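Local coordinates for protein BIFUNCTIONAL PROTEIN Proline utilization A (PutA) (Corynebacterium freiburgense, PDB 5UX5) that oxidises proline to glutamate in two steps, probably pairing an FAD-dependent proline dehydrogenase with an NAD-dependent aldehyde dehydrogenase in one chain, at residues H1007-I1019 against W1031-L1045. Numbering follows the deposited sequence.
Sequences HEWFPPHSRIRAI and WAALNGSVVIDGPVL
Arg1017 lies across Ile1040 and ends among the carbonyls of the loop after strand 1038-1040. Its CG stands anti to the backbone N (chi1 -166°), and the bend at chi2 carries the chain across Ile1040, where Arg1017 CD packs 3.6 Å from Ile1040 CG2. NE passes the same methyl, which sits over one face of the guanidinium; Val1044 CG2 covers the opposite face. Arg1017 NH1 is shared: an almost straight bond of 2.8 Å runs in the guanidinium plane to Gly1042 O, and a more bent one reaches Ile1040 O, which also accepts from Ala1018 N. Arg1017 NH2 donates to Pro1043 O, 3.1 Å away, and forms a salt bridge with Glu1051, so both terminal nitrogens help fix the rotation of the group. Both Arg1017 and Ile1040 belong to a parallel strand pair, 1015-1018 with 1038-1040, joined through helix 1026-1035 as a beta-alpha-beta unit; strand 965-980 flanks 1015-1018 on its other edge. At the helix-to-strand junction Asn1035 makes an Asx turn, its OD1 accepting from Ser1037 N and OG. Ser1037 OG also accepts a hydrogen bond from Ser1014 N at 3.0 Å, while Phe1010 presents its ring edge to it and sets Phe1010 CZ 3.8 Å from Trp1031 CB.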
loop_
_atom_site.group_PDB
_atom_site.type_symbol
_atom_site.label_atom_id
_atom_site.label_comp_id
_atom_site.label_asym_id
_atom_site.label_seq_id
_atom_site.Cartn_x
_atom_site.Cartn_y
_atom_site.Cartn_z
ATOM N N HIS A 1007 -3.503 -47.036 -2.755
ATOM C CA HIS A 1007 -4.688 -46.994 -3.613
ATOM C C HIS A 1007 -5.913 -46.415 -2.912
ATOM O O HIS A 1007 -6.939 -46.194 -3.561
ATOM C CB HIS A 1007 -5.001 -48.388 -4.187
ATOM C CG HIS A 1007 -3.948 -48.895 -5.127
ATOM N ND1 HIS A 1007 -2.853 -49.619 -4.701
ATOM C CD2 HIS A 1007 -3.806 -48.752 -6.469
ATOM C CE1 HIS A 1007 -2.088 -49.906 -5.739
ATOM N NE2 HIS A 1007 -2.645 -49.394 -6.824
ATOM N N GLU A 1008 -5.833 -46.134 -1.612
ATOM C CA GLU A 1008 -6.889 -45.340 -0.996
ATOM C C GLU A 1008 -6.772 -43.873 -1.433
ATOM O O GLU A 1008 -5.691 -43.277 -1.383
ATOM C CB GLU A 1008 -6.849 -45.475 0.531
ATOM C CG GLU A 1008 -8.105 -44.906 1.264
ATOM C CD GLU A 1008 -8.033 -45.009 2.808
ATOM O OE1 GLU A 1008 -7.229 -45.809 3.345
ATOM O OE2 GLU A 1008 -8.783 -44.272 3.483
ATOM N N TRP A 1009 -7.873 -43.317 -1.922
ATOM C CA TRP A 1009 -7.952 -41.936 -2.375
ATOM C C TRP A 1009 -7.799 -40.950 -1.209
ATOM O O TRP A 1009 -8.116 -41.244 -0.046
ATOM C CB TRP A 1009 -9.295 -41.719 -3.064
ATOM C CG TRP A 1009 -9.665 -40.317 -3.501
ATOM C CD1 TRP A 1009 -9.552 -39.802 -4.756
ATOM C CD2 TRP A 1009 -10.273 -39.280 -2.700
ATOM N NE1 TRP A 1009 -10.030 -38.510 -4.792
ATOM C CE2 TRP A 1009 -10.483 -38.165 -3.547
ATOM C CE3 TRP A 1009 -10.648 -39.184 -1.348
ATOM C CZ2 TRP A 1009 -11.048 -36.962 -3.091
ATOM C CZ3 TRP A 1009 -11.202 -37.981 -0.890
ATOM C CH2 TRP A 1009 -11.397 -36.888 -1.768
ATOM N N PHE A 1010 -7.349 -39.743 -1.547
ATOM C CA PHE A 1010 -7.248 -38.639 -0.603
ATOM C C PHE A 1010 -7.461 -37.342 -1.376
ATOM O O PHE A 1010 -7.161 -37.284 -2.574
ATOM C CB PHE A 1010 -5.897 -38.633 0.136
ATOM C CG PHE A 1010 -4.702 -38.790 -0.765
ATOM C CD1 PHE A 1010 -4.108 -37.685 -1.361
ATOM C CD2 PHE A 1010 -4.162 -40.049 -1.019
ATOM C CE1 PHE A 1010 -2.993 -37.826 -2.190
ATOM C CE2 PHE A 1010 -3.046 -40.195 -1.854
ATOM C CZ PHE A 1010 -2.465 -39.079 -2.435
ATOM N N PRO A 1011 -7.972 -36.296 -0.731
ATOM C CA PRO A 1011 -8.422 -35.108 -1.465
ATOM C C PRO A 1011 -7.253 -34.317 -2.018
ATOM O O PRO A 1011 -6.111 -34.485 -1.575
ATOM C CB PRO A 1011 -9.167 -34.294 -0.393
ATOM C CG PRO A 1011 -9.360 -35.181 0.744
ATOM C CD PRO A 1011 -8.257 -36.182 0.706
ATOM N N PRO A 1012 -7.496 -33.428 -2.978
ATOM C CA PRO A 1012 -6.421 -32.526 -3.413
ATOM C C PRO A 1012 -5.911 -31.677 -2.253
ATOM O O PRO A 1012 -6.674 -31.264 -1.374
ATOM C CB PRO A 1012 -7.092 -31.665 -4.497
ATOM C CG PRO A 1012 -8.232 -32.536 -5.034
ATOM C CD PRO A 1012 -8.697 -33.351 -3.843
ATOM N N HIS A 1013 -4.602 -31.416 -2.274
ATOM C CA HIS A 1013 -3.893 -30.543 -1.335
ATOM C C HIS A 1013 -3.803 -31.110 0.080
ATOM O O HIS A 1013 -3.596 -30.364 1.046
ATOM C CB HIS A 1013 -4.515 -29.145 -1.328
ATOM C CG HIS A 1013 -4.791 -28.647 -2.706
ATOM N ND1 HIS A 1013 -6.070 -28.495 -3.202
ATOM C CD2 HIS A 1013 -3.950 -28.392 -3.740
ATOM C CE1 HIS A 1013 -6.008 -28.107 -4.463
ATOM N NE2 HIS A 1013 -4.733 -28.055 -4.818
ATOM N N SER A 1014 -3.902 -32.426 0.211
ATOM C CA SER A 1014 -3.727 -33.071 1.496
ATOM C C SER A 1014 -2.259 -33.065 1.910
ATOM O O SER A 1014 -1.342 -32.929 1.091
ATOM C CB SER A 1014 -4.250 -34.504 1.439
ATOM O OG SER A 1014 -5.589 -34.502 1.036
ATOM N N ARG A 1015 -2.047 -33.230 3.206
ATOM C CA ARG A 1015 -0.726 -33.485 3.757
ATOM C C ARG A 1015 -0.702 -34.929 4.239
ATOM O O ARG A 1015 -1.626 -35.366 4.932
ATOM C CB ARG A 1015 -0.410 -32.524 4.916
ATOM C CG ARG A 1015 -0.078 -31.079 4.569
ATOM C CD ARG A 1015 0.174 -30.280 5.822
ATOM N NE ARG A 1015 0.336 -28.849 5.584
ATOM C CZ ARG A 1015 0.449 -27.939 6.554
ATOM N NH1 ARG A 1015 0.401 -28.299 7.827
ATOM N NH2 ARG A 1015 0.600 -26.658 6.262
ATOM N N ILE A 1016 0.330 -35.676 3.857
ATOM C CA ILE A 1016 0.425 -37.098 4.170
ATOM C C ILE A 1016 1.719 -37.309 4.930
ATOM O O ILE A 1016 2.800 -37.029 4.396
ATOM C CB ILE A 1016 0.375 -37.966 2.906
ATOM C CG1 ILE A 1016 -0.920 -37.724 2.152
ATOM C CG2 ILE A 1016 0.435 -39.372 3.249
ATOM C CD1 ILE A 1016 -0.767 -37.925 0.665
ATOM N N ARG A 1017 1.606 -37.742 6.197
ATOM C CA ARG A 1017 2.775 -37.988 7.041
ATOM C C ARG A 1017 3.200 -39.449 6.934
ATOM O O ARG A 1017 2.372 -40.357 7.075
ATOM C CB ARG A 1017 2.490 -37.639 8.502
ATOM C CG ARG A 1017 3.731 -37.544 9.383
ATOM C CD ARG A 1017 4.595 -36.373 8.955
ATOM N NE ARG A 1017 5.737 -36.121 9.842
ATOM C CZ ARG A 1017 6.969 -36.591 9.655
ATOM N NH1 ARG A 1017 7.259 -37.365 8.619
ATOM N NH2 ARG A 1017 7.924 -36.283 10.519
ATOM N N ALA A 1018 4.492 -39.669 6.692
ATOM C CA ALA A 1018 5.062 -41.004 6.585
ATOM C C ALA A 1018 5.607 -41.432 7.938
ATOM O O ALA A 1018 6.391 -40.702 8.563
ATOM C CB ALA A 1018 6.185 -41.046 5.557
ATOM N N ILE A 1019 5.181 -42.607 8.400
ATOM C CA ILE A 1019 5.733 -43.178 9.617
ATOM C C ILE A 1019 6.252 -44.578 9.321
ATOM O O ILE A 1019 5.718 -45.295 8.467
ATOM C CB ILE A 1019 4.695 -43.191 10.766
ATOM C CG1 ILE A 1019 3.554 -44.180 10.500
ATOM C CG2 ILE A 1019 4.147 -41.793 11.005
ATOM C CD1 ILE A 1019 2.684 -44.385 11.702
ATOM N N TRP A 1031 0.058 -40.062 -6.977
ATOM C CA TRP A 1031 -1.248 -39.440 -6.854
ATOM C C TRP A 1031 -1.127 -38.059 -6.249
ATOM O O TRP A 1031 -1.796 -37.129 -6.700
ATOM C CB TRP A 1031 -2.182 -40.305 -6.027
ATOM C CG TRP A 1031 -2.609 -41.550 -6.733
ATOM C CD1 TRP A 1031 -2.126 -42.032 -7.914
ATOM C CD2 TRP A 1031 -3.631 -42.458 -6.313
ATOM N NE1 TRP A 1031 -2.775 -43.196 -8.251
ATOM C CE2 TRP A 1031 -3.709 -43.476 -7.286
ATOM C CE3 TRP A 1031 -4.486 -42.511 -5.207
ATOM C CZ2 TRP A 1031 -4.614 -44.535 -7.187
ATOM C CZ3 TRP A 1031 -5.381 -43.552 -5.110
ATOM C CH2 TRP A 1031 -5.439 -44.553 -6.095
ATOM N N ALA A 1032 -0.244 -37.904 -5.256
ATOM C CA ALA A 1032 -0.010 -36.593 -4.649
ATOM C C ALA A 1032 0.458 -35.580 -5.681
ATOM O O ALA A 1032 0.117 -34.399 -5.589
ATOM C CB ALA A 1032 1.004 -36.692 -3.506
ATOM N N ALA A 1033 1.269 -36.019 -6.652
ATOM C CA ALA A 1033 1.761 -35.106 -7.677
ATOM C C ALA A 1033 0.644 -34.650 -8.596
ATOM O O ALA A 1033 0.671 -33.512 -9.076
ATOM C CB ALA A 1033 2.868 -35.754 -8.496
ATOM N N LEU A 1034 -0.360 -35.505 -8.816
ATOM C CA LEU A 1034 -1.487 -35.135 -9.662
ATOM C C LEU A 1034 -2.407 -34.136 -8.974
ATOM O O LEU A 1034 -2.874 -33.195 -9.614
ATOM C CB LEU A 1034 -2.272 -36.376 -10.050
ATOM C CG LEU A 1034 -1.578 -37.261 -11.076
ATOM C CD1 LEU A 1034 -2.266 -38.616 -11.164
ATOM C CD2 LEU A 1034 -1.584 -36.555 -12.389
ATOM N N ASN A 1035 -2.688 -34.309 -7.682
ATOM C CA ASN A 1035 -3.647 -33.441 -7.020
ATOM C C ASN A 1035 -3.009 -32.471 -6.029
ATOM O O ASN A 1035 -3.708 -31.936 -5.161
ATOM C CB ASN A 1035 -4.751 -34.262 -6.350
ATOM C CG ASN A 1035 -4.280 -35.067 -5.141
ATOM O OD1 ASN A 1035 -3.217 -34.827 -4.565
ATOM N ND2 ASN A 1035 -5.098 -36.034 -4.745
ATOM N N GLY A 1036 -1.704 -32.222 -6.148
ATOM C CA GLY A 1036 -1.024 -31.209 -5.346
ATOM C C GLY A 1036 -0.936 -31.438 -3.841
ATOM O O GLY A 1036 -0.797 -30.466 -3.088
ATOM N N SER A 1037 -1.016 -32.684 -3.378
ATOM C CA SER A 1037 -0.772 -33.013 -1.982
ATOM C C SER A 1037 0.736 -33.155 -1.727
ATOM O O SER A 1037 1.559 -33.139 -2.649
ATOM C CB SER A 1037 -1.504 -34.304 -1.609
ATOM O OG SER A 1037 -2.887 -34.237 -1.901
ATOM N N VAL A 1038 1.109 -33.301 -0.461
ATOM C CA VAL A 1038 2.515 -33.373 -0.090
ATOM C C VAL A 1038 2.740 -34.544 0.861
ATOM O O VAL A 1038 2.070 -34.672 1.891
ATOM C CB VAL A 1038 3.010 -32.038 0.520
ATOM C CG1 VAL A 1038 2.198 -31.649 1.732
ATOM C CG2 VAL A 1038 4.481 -32.125 0.869
ATOM N N VAL A 1039 3.664 -35.411 0.490
ATOM C CA VAL A 1039 4.030 -36.558 1.295
ATOM C C VAL A 1039 5.201 -36.107 2.160
ATOM O O VAL A 1039 6.284 -35.847 1.639
ATOM C CB VAL A 1039 4.405 -37.753 0.404
ATOM C CG1 VAL A 1039 4.935 -38.909 1.221
ATOM C CG2 VAL A 1039 3.224 -38.189 -0.438
ATOM N N ILE A 1040 4.976 -35.984 3.468
ATOM C CA ILE A 1040 6.003 -35.578 4.427
ATOM C C ILE A 1040 6.732 -36.848 4.870
ATOM O O ILE A 1040 6.220 -37.635 5.679
ATOM C CB ILE A 1040 5.377 -34.829 5.605
ATOM C CG1 ILE A 1040 4.551 -33.644 5.064
ATOM C CG2 ILE A 1040 6.422 -34.426 6.609
ATOM C CD1 ILE A 1040 3.496 -33.086 6.035
ATOM N N ASP A 1041 7.922 -37.077 4.318
ATOM C CA ASP A 1041 8.524 -38.400 4.425
ATOM C C ASP A 1041 9.850 -38.402 5.184
ATOM O O ASP A 1041 10.587 -39.400 5.122
ATOM C CB ASP A 1041 8.698 -39.040 3.037
ATOM C CG ASP A 1041 9.595 -38.232 2.099
ATOM O OD1 ASP A 1041 10.349 -37.323 2.543
ATOM O OD2 ASP A 1041 9.585 -38.569 0.897
ATOM N N GLY A 1042 10.182 -37.327 5.880
ATOM C CA GLY A 1042 11.331 -37.340 6.757
ATOM C C GLY A 1042 11.034 -38.066 8.049
ATOM O O GLY A 1042 9.876 -38.408 8.369
ATOM N N PRO A 1043 12.085 -38.277 8.849
ATOM C CA PRO A 1043 11.896 -38.910 10.167
ATOM C C PRO A 1043 10.984 -38.079 11.053
ATOM O O PRO A 1043 10.944 -36.851 10.972
ATOM C CB PRO A 1043 13.311 -38.983 10.756
ATOM C CG PRO A 1043 14.192 -38.154 9.853
ATOM C CD PRO A 1043 13.361 -37.563 8.743
ATOM N N VAL A 1044 10.231 -38.771 11.896
ATOM C CA VAL A 1044 9.386 -38.104 12.876
ATOM C C VAL A 1044 10.270 -37.510 13.959
ATOM O O VAL A 1044 11.029 -38.227 14.622
ATOM C CB VAL A 1044 8.362 -39.081 13.467
ATOM C CG1 VAL A 1044 7.478 -38.366 14.435
ATOM C CG2 VAL A 1044 7.529 -39.675 12.351
ATOM N N LEU A 1045 10.170 -36.199 14.156
ATOM C CA LEU A 1045 11.040 -35.507 15.099
ATOM C C LEU A 1045 10.381 -35.368 16.458
ATOM O O LEU A 1045 9.185 -35.067 16.567
ATOM C CB LEU A 1045 11.434 -34.125 14.606
ATOM C CG LEU A 1045 12.145 -34.144 13.273
ATOM C CD1 LEU A 1045 12.661 -32.740 12.945
ATOM C CD2 LEU A 1045 13.239 -35.170 13.257
#